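Long-range contact in tyrocidine synthetase 3 (Brevibacillus brevis, PDB 2JGP), which probably carries a peptidyl intermediate on its carrier domain and forms a peptide bond through its condensation domain during nonribosomal tyrocidine synthesis: residues 8-19 / 68-78. Numbering follows the deposited sequence.
Sequences RSVWEARLAQVW and PTIQELAAFIE
Ile70 lays its CD1 methyl over the six-membered ring of Trp19, 3.4 Å from the ring centroid and 11° off the normal, a CH-pi contact. With CG1 anti to the carbonyl carbon (chi1 -70°), the branch enters a hole formed by Glu12, Leu15, Ala16 and Trp19, while CG2 rests on Glu12 CG. Leu15 is the reciprocal knob, set among Ile70, Leu73, Ala74 and Ile77; its CD1 meets Ile77 CD1 tip to tip at 3.9 Å. At the other end Ile77 CG2 sits over the five-membered ring of Trp11, 3.5 Å from its centroid. Small Ala74 lets the backbones close in, its CA 5.1 Å from that of Trp11.

Polar groups flank this apolar packing. Arg8 holds the Glu12 carboxylate side-on through NE and NH2, and NH2 also donates to Gln71 OE1 (2.9 Å), in the carbonyl plane, with guanidinium and amide nearly coplanar. One water joins Glu12 OE1 to Gln71 O, and another links Glu78 OE2 to Trp11 N. Ser9 OG caps its helix through Glu12 N.

The helix axes approach to 8.6 Å at 123°, pairing the first and last helices of the carrier domain's four-helix bundle. Helix 41-55 packs on Trp11 and Val18, helix 61-66 on Leu73, and Arg14 ties helix 10-23 to Asp406, just beyond helix 387-403 of the condensation domain.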
ATOM      1  N   ARG A   8       5.084  11.798  10.577  1.00 62.25           N
ATOM      2  CA  ARG A   8       5.204  10.332  10.606  1.00 61.69           C
ATOM      3  C   ARG A   8       3.854   9.625  10.509  1.00 61.99           C
ATOM      4  O   ARG A   8       3.784   8.391  10.501  1.00 61.58           O
ATOM      5  CB  ARG A   8       5.883   9.898  11.902  1.00 61.63           C
ATOM      6  CG  ARG A   8       7.237  10.533  12.132  1.00 61.14           C
ATOM      7  CD  ARG A   8       7.624  10.476  13.578  1.00 61.03           C
ATOM      8  NE  ARG A   8       6.778  11.324  14.411  1.00 60.95           N
ATOM      9  CZ  ARG A   8       7.009  11.571  15.697  1.00 59.80           C
ATOM     10  NH1 ARG A   8       8.059  11.033  16.310  1.00 57.78           N
ATOM     11  NH2 ARG A   8       6.183  12.350  16.379  1.00 59.03           N
ATOM     12  N   SER A   9       2.784  10.408  10.463  1.00 61.92           N
ATOM     13  CA  SER A   9       1.438   9.869  10.415  1.00 61.93           C
ATOM     14  C   SER A   9       0.574  10.805   9.613  1.00 62.00           C
ATOM     15  O   SER A   9       0.958  11.946   9.363  1.00 61.65           O
ATOM     16  CB  SER A   9       0.857   9.742  11.818  1.00 61.96           C
ATOM     17  OG  SER A   9       0.622  11.018  12.384  1.00 61.86           O
ATOM     18  N   VAL A  10      -0.617  10.337   9.254  1.00 62.21           N
ATOM     19  CA  VAL A  10      -1.548  11.161   8.486  1.00 62.37           C
ATOM     20  C   VAL A  10      -1.929  12.447   9.234  1.00 62.09           C
ATOM     21  O   VAL A  10      -1.960  13.509   8.630  1.00 61.98           O
ATOM     22  CB  VAL A  10      -2.811  10.344   8.047  1.00 62.76           C
ATOM     23  CG1 VAL A  10      -3.611   9.873   9.266  1.00 63.73           C
ATOM     24  CG2 VAL A  10      -3.681  11.157   7.116  1.00 64.14           C
ATOM     25  N   TRP A  11      -2.191  12.368  10.538  1.00 61.65           N
ATOM     26  CA  TRP A  11      -2.594  13.565  11.281  1.00 61.62           C
ATOM     27  C   TRP A  11      -1.426  14.522  11.513  1.00 61.57           C
ATOM     28  O   TRP A  11      -1.627  15.722  11.542  1.00 61.16           O
ATOM     29  CB  TRP A  11      -3.323  13.217  12.589  1.00 61.79           C
ATOM     30  CG  TRP A  11      -4.715  12.745  12.317  1.00 61.62           C
ATOM     31  CD1 TRP A  11      -5.209  11.487  12.513  1.00 62.31           C
ATOM     32  CD2 TRP A  11      -5.782  13.509  11.740  1.00 62.04           C
ATOM     33  NE1 TRP A  11      -6.525  11.425  12.114  1.00 61.83           N
ATOM     34  CE2 TRP A  11      -6.901  12.651  11.631  1.00 62.17           C
ATOM     35  CE3 TRP A  11      -5.904  14.835  11.305  1.00 61.81           C
ATOM     36  CZ2 TRP A  11      -8.120  13.079  11.120  1.00 63.23           C
ATOM     37  CZ3 TRP A  11      -7.117  15.259  10.798  1.00 62.68           C
ATOM     38  CH2 TRP A  11      -8.213  14.385  10.712  1.00 62.84           C
ATOM     39  N   GLU A  12      -0.209  14.001  11.659  1.00 61.57           N
ATOM     40  CA  GLU A  12       0.967  14.875  11.735  1.00 61.73           C
ATOM     41  C   GLU A  12       1.153  15.640  10.424  1.00 61.68           C
ATOM     42  O   GLU A  12       1.434  16.848  10.434  1.00 62.37           O
ATOM     43  CB  GLU A  12       2.223  14.084  12.099  1.00 61.72           C
ATOM     44  CG  GLU A  12       2.285  13.712  13.572  1.00 62.11           C
ATOM     45  CD  GLU A  12       3.585  13.055  13.970  1.00 61.94           C
ATOM     46  OE1 GLU A  12       3.712  12.686  15.164  1.00 62.06           O
ATOM     47  OE2 GLU A  12       4.488  12.919  13.110  1.00 62.62           O
ATOM     48  N   ALA A  13       0.953  14.951   9.300  1.00 61.19           N
ATOM     49  CA  ALA A  13       1.038  15.579   7.978  1.00 61.03           C
ATOM     50  C   ALA A  13      -0.045  16.644   7.788  1.00 60.77           C
ATOM     51  O   ALA A  13       0.252  17.760   7.384  1.00 60.72           O
ATOM     52  CB  ALA A  13       0.938  14.526   6.881  1.00 61.25           C
ATOM     53  N   ARG A  14      -1.293  16.298   8.097  1.00 60.48           N
ATOM     54  CA  ARG A  14      -2.412  17.223   7.934  1.00 60.55           C
ATOM     55  C   ARG A  14      -2.235  18.480   8.781  1.00 60.46           C
ATOM     56  O   ARG A  14      -2.394  19.595   8.298  1.00 60.06           O
ATOM     57  CB  ARG A  14      -3.733  16.534   8.295  1.00 60.69           C
ATOM     58  CG  ARG A  14      -4.171  15.504   7.272  1.00 60.03           C
ATOM     59  CD  ARG A  14      -5.350  14.688   7.750  1.00 60.78           C
ATOM     60  NE  ARG A  14      -5.843  13.839   6.668  1.00 61.24           N
ATOM     61  CZ  ARG A  14      -6.565  12.735   6.841  1.00 61.84           C
ATOM     62  NH1 ARG A  14      -6.913  12.327   8.054  1.00 62.69           N
ATOM     63  NH2 ARG A  14      -6.943  12.032   5.785  1.00 62.18           N
ATOM     64  N   LEU A  15      -1.893  18.284  10.047  1.00 61.00           N
ATOM     65  CA  LEU A  15      -1.699  19.395  10.965  1.00 61.53           C
ATOM     66  C   LEU A  15      -0.547  20.293  10.546  1.00 61.91           C
ATOM     67  O   LEU A  15      -0.689  21.517  10.542  1.00 62.87           O
ATOM     68  CB  LEU A  15      -1.447  18.886  12.387  1.00 61.61           C
ATOM     69  CG  LEU A  15      -2.695  18.455  13.159  1.00 62.93           C
ATOM     70  CD1 LEU A  15      -2.314  17.579  14.368  1.00 63.01           C
ATOM     71  CD2 LEU A  15      -3.497  19.680  13.603  1.00 63.02           C
ATOM     72  N   ALA A  16       0.584  19.685  10.200  1.00 62.13           N
ATOM     73  CA  ALA A  16       1.785  20.432   9.836  1.00 62.25           C
ATOM     74  C   ALA A  16       1.503  21.351   8.663  1.00 62.51           C
ATOM     75  O   ALA A  16       1.938  22.492   8.657  1.00 62.48           O
ATOM     76  CB  ALA A  16       2.919  19.481   9.502  1.00 61.85           C
ATOM     77  N   GLN A  17       0.776  20.828   7.675  1.00 62.85           N
ATOM     78  CA  GLN A  17       0.349  21.591   6.498  1.00 63.73           C
ATOM     79  C   GLN A  17      -0.493  22.807   6.884  1.00 63.29           C
ATOM     80  O   GLN A  17      -0.262  23.911   6.391  1.00 63.55           O
ATOM     81  CB  GLN A  17      -0.416  20.659   5.543  1.00 64.43           C
ATOM     82  CG  GLN A  17      -1.429  21.306   4.589  1.00 67.41           C
ATOM     83  CD  GLN A  17      -2.897  21.090   5.010  1.00 70.20           C
ATOM     84  OE1 GLN A  17      -3.289  20.040   5.582  1.00 68.57           O
ATOM     85  NE2 GLN A  17      -3.715  22.079   4.711  1.00 71.43           N
ATOM     86  N   VAL A  18      -1.470  22.599   7.759  1.00 62.50           N
ATOM     87  CA  VAL A  18      -2.308  23.684   8.248  1.00 62.45           C
ATOM     88  C   VAL A  18      -1.504  24.739   9.026  1.00 62.29           C
ATOM     89  O   VAL A  18      -1.698  25.934   8.817  1.00 62.39           O
ATOM     90  CB  VAL A  18      -3.491  23.157   9.091  1.00 62.10           C
ATOM     91  CG1 VAL A  18      -4.178  24.296   9.825  1.00 62.69           C
ATOM     92  CG2 VAL A  18      -4.498  22.425   8.184  1.00 62.48           C
ATOM     93  N   TRP A  19      -0.592  24.307   9.898  1.00 62.36           N
ATOM     94  CA  TRP A  19       0.228  25.257  10.661  1.00 62.56           C
ATOM     95  C   TRP A  19       1.091  26.120   9.742  1.00 62.39           C
ATOM     96  O   TRP A  19       1.230  27.318   9.964  1.00 62.10           O
ATOM     97  CB  TRP A  19       1.146  24.536  11.642  1.00 62.96           C
ATOM     98  CG  TRP A  19       0.471  23.975  12.856  1.00 63.49           C
ATOM     99  CD1 TRP A  19      -0.846  23.621  12.986  1.00 63.84           C
ATOM    100  CD2 TRP A  19       1.099  23.648  14.104  1.00 63.87           C
ATOM    101  NE1 TRP A  19      -1.073  23.114  14.237  1.00 65.01           N
ATOM    102  CE2 TRP A  19       0.102  23.119  14.946  1.00 64.57           C
ATOM    103  CE3 TRP A  19       2.407  23.760  14.590  1.00 64.06           C
ATOM    104  CZ2 TRP A  19       0.368  22.695  16.252  1.00 64.31           C
ATOM    105  CZ3 TRP A  19       2.673  23.339  15.889  1.00 63.99           C
ATOM    106  CH2 TRP A  19       1.655  22.813  16.702  1.00 64.03           C
ATOM    107  N   PRO A  68       0.496  21.573  22.632  1.00 63.88           N
ATOM    108  CA  PRO A  68       0.965  22.602  21.701  1.00 63.31           C
ATOM    109  C   PRO A  68       1.947  22.155  20.612  1.00 62.85           C
ATOM    110  O   PRO A  68       2.378  22.993  19.819  1.00 63.20           O
ATOM    111  CB  PRO A  68       1.636  23.610  22.632  1.00 63.37           C
ATOM    112  CG  PRO A  68       2.207  22.761  23.715  1.00 63.53           C
ATOM    113  CD  PRO A  68       1.206  21.650  23.922  1.00 63.86           C
ATOM    114  N   THR A  69       2.290  20.868  20.555  1.00 62.04           N
ATOM    115  CA  THR A  69       3.184  20.374  19.516  1.00 61.50           C
ATOM    116  C   THR A  69       2.429  19.484  18.536  1.00 61.41           C
ATOM    117  O   THR A  69       1.412  18.881  18.885  1.00 60.84           O
ATOM    118  CB  THR A  69       4.375  19.591  20.113  1.00 61.60           C
ATOM    119  OG1 THR A  69       3.891  18.445  20.818  1.00 61.01           O
ATOM    120  CG2 THR A  69       5.198  20.471  21.050  1.00 61.41           C
ATOM    121  N   ILE A  70       2.930  19.411  17.306  1.00 61.30           N
ATOM    122  CA  ILE A  70       2.313  18.600  16.264  1.00 61.19           C
ATOM    123  C   ILE A  70       2.092  17.153  16.722  1.00 61.20           C
ATOM    124  O   ILE A  70       1.018  16.589  16.510  1.00 61.09           O
ATOM    125  CB  ILE A  70       3.169  18.588  14.972  1.00 61.17           C
ATOM    126  CG1 ILE A  70       3.135  19.951  14.276  1.00 62.29           C
ATOM    127  CG2 ILE A  70       2.687  17.506  14.010  1.00 61.41           C
ATOM    128  CD1 ILE A  70       1.775  20.329  13.706  1.00 63.63           C
ATOM    129  N   GLN A  71       3.101  16.547  17.346  1.00 60.63           N
ATOM    130  CA  GLN A  71       2.978  15.133  17.724  1.00 60.44           C
ATOM    131  C   GLN A  71       1.921  14.919  18.803  1.00 60.49           C
ATOM    132  O   GLN A  71       1.183  13.942  18.759  1.00 60.45           O
ATOM    133  CB  GLN A  71       4.324  14.521  18.128  1.00 60.39           C
ATOM    134  CG  GLN A  71       4.976  15.117  19.356  1.00 60.34           C
ATOM    135  CD  GLN A  71       6.321  14.477  19.666  1.00 60.82           C
ATOM    136  OE1 GLN A  71       6.799  13.622  18.928  1.00 61.36           O
ATOM    137  NE2 GLN A  71       6.940  14.904  20.758  1.00 59.34           N
ATOM    138  N   GLU A  72       1.832  15.837  19.757  1.00 60.58           N
ATOM    139  CA  GLU A  72       0.834  15.710  20.817  1.00 60.87           C
ATOM    140  C   GLU A  72      -0.578  15.897  20.286  1.00 61.11           C
ATOM    141  O   GLU A  72      -1.492  15.170  20.676  1.00 60.75           O
ATOM    142  CB  GLU A  72       1.074  16.732  21.913  1.00 61.04           C
ATOM    143  CG  GLU A  72       2.318  16.500  22.733  1.00 62.28           C
ATOM    144  CD  GLU A  72       2.562  17.644  23.693  1.00 64.45           C
ATOM    145  OE1 GLU A  72       2.298  17.458  24.889  1.00 66.67           O
ATOM    146  OE2 GLU A  72       2.979  18.735  23.243  1.00 65.71           O
ATOM    147  N   LEU A  73      -0.753  16.891  19.421  1.00 61.21           N
ATOM    148  CA  LEU A  73      -2.076  17.231  18.896  1.00 61.98           C
ATOM    149  C   LEU A  73      -2.560  16.166  17.919  1.00 62.18           C
ATOM    150  O   LEU A  73      -3.737  15.817  17.916  1.00 62.36           O
ATOM    151  CB  LEU A  73      -2.042  18.610  18.231  1.00 62.37           C
ATOM    152  CG  LEU A  73      -3.378  19.285  17.894  1.00 63.25           C
ATOM    153  CD1 LEU A  73      -4.238  19.483  19.137  1.00 62.94           C
ATOM    154  CD2 LEU A  73      -3.112  20.620  17.228  1.00 64.05           C
ATOM    155  N   ALA A  74      -1.652  15.637  17.101  1.00 62.07           N
ATOM    156  CA  ALA A  74      -1.979  14.494  16.232  1.00 62.38           C
ATOM    157  C   ALA A  74      -2.412  13.271  17.038  1.00 62.41           C
ATOM    158  O   ALA A  74      -3.390  12.610  16.688  1.00 62.47           O
ATOM    159  CB  ALA A  74      -0.795  14.139  15.339  1.00 62.45           C
ATOM    160  N   ALA A  75      -1.683  12.971  18.113  1.00 62.69           N
ATOM    161  CA  ALA A  75      -2.049  11.879  19.015  1.00 62.65           C
ATOM    162  C   ALA A  75      -3.455  12.079  19.599  1.00 62.72           C
ATOM    163  O   ALA A  75      -4.247  11.135  19.673  1.00 62.98           O
ATOM    164  CB  ALA A  75      -1.023  11.742  20.141  1.00 62.72           C
ATOM    165  N   PHE A  76      -3.760  13.304  20.016  1.00 62.99           N
ATOM    166  CA  PHE A  76      -5.094  13.619  20.523  1.00 62.91           C
ATOM    167  C   PHE A  76      -6.175  13.299  19.482  1.00 63.09           C
ATOM    168  O   PHE A  76      -7.186  12.669  19.806  1.00 62.93           O
ATOM    169  CB  PHE A  76      -5.188  15.091  20.934  1.00 62.80           C
ATOM    170  CG  PHE A  76      -6.595  15.555  21.193  1.00 62.81           C
ATOM    171  CD1 PHE A  76      -7.173  15.386  22.438  1.00 62.28           C
ATOM    172  CD2 PHE A  76      -7.343  16.155  20.182  1.00 62.11           C
ATOM    173  CE1 PHE A  76      -8.465  15.810  22.678  1.00 62.70           C
ATOM    174  CE2 PHE A  76      -8.644  16.579  20.416  1.00 62.81           C
ATOM    175  CZ  PHE A  76      -9.201  16.412  21.664  1.00 62.46           C
ATOM    176  N   ILE A  77      -5.959  13.724  18.240  1.00 63.27           N
ATOM    177  CA  ILE A  77      -6.936  13.472  17.167  1.00 63.90           C
ATOM    178  C   ILE A  77      -7.100  11.975  16.924  1.00 64.52           C
ATOM    179  O   ILE A  77      -8.219  11.492  16.731  1.00 64.43           O
ATOM    180  CB  ILE A  77      -6.541  14.144  15.837  1.00 63.98           C
ATOM    181  CG1 ILE A  77      -6.503  15.667  15.980  1.00 63.55           C
ATOM    182  CG2 ILE A  77      -7.536  13.762  14.724  1.00 63.84           C
ATOM    183  CD1 ILE A  77      -5.972  16.367  14.736  1.00 63.91           C
ATOM    184  N   GLU A  78      -5.987  11.245  16.944  1.00 65.26           N
ATOM    185  CA  GLU A  78      -6.011   9.782  16.770  1.00 66.00           C
ATOM    186  C   GLU A  78      -6.812   9.058  17.847  1.00 66.31           C
ATOM    187  O   GLU A  78      -7.403   8.009  17.591  1.00 66.31           O
ATOM    188  CB  GLU A  78      -4.588   9.224  16.780  1.00 66.18           C
ATOM    189  CG  GLU A  78      -3.804   9.514  15.528  1.00 67.55           C
ATOM    190  CD  GLU A  78      -2.306   9.328  15.699  1.00 68.96           C
ATOM    191  OE1 GLU A  78      -1.837   9.076  16.830  1.00 70.31           O
ATOM    192  OE2 GLU A  78      -1.585   9.450  14.689  1.00 70.69           O
TER
HETATM  193  O   HOH W   1      -2.454   9.875  12.234  1.00 36.16           O
HETATM  194  O   HOH W   2       0.447  10.789  14.924  1.00 47.38           O
HETATM  195  O   HOH W   3       1.759  11.944  16.899  1.00 33.50           O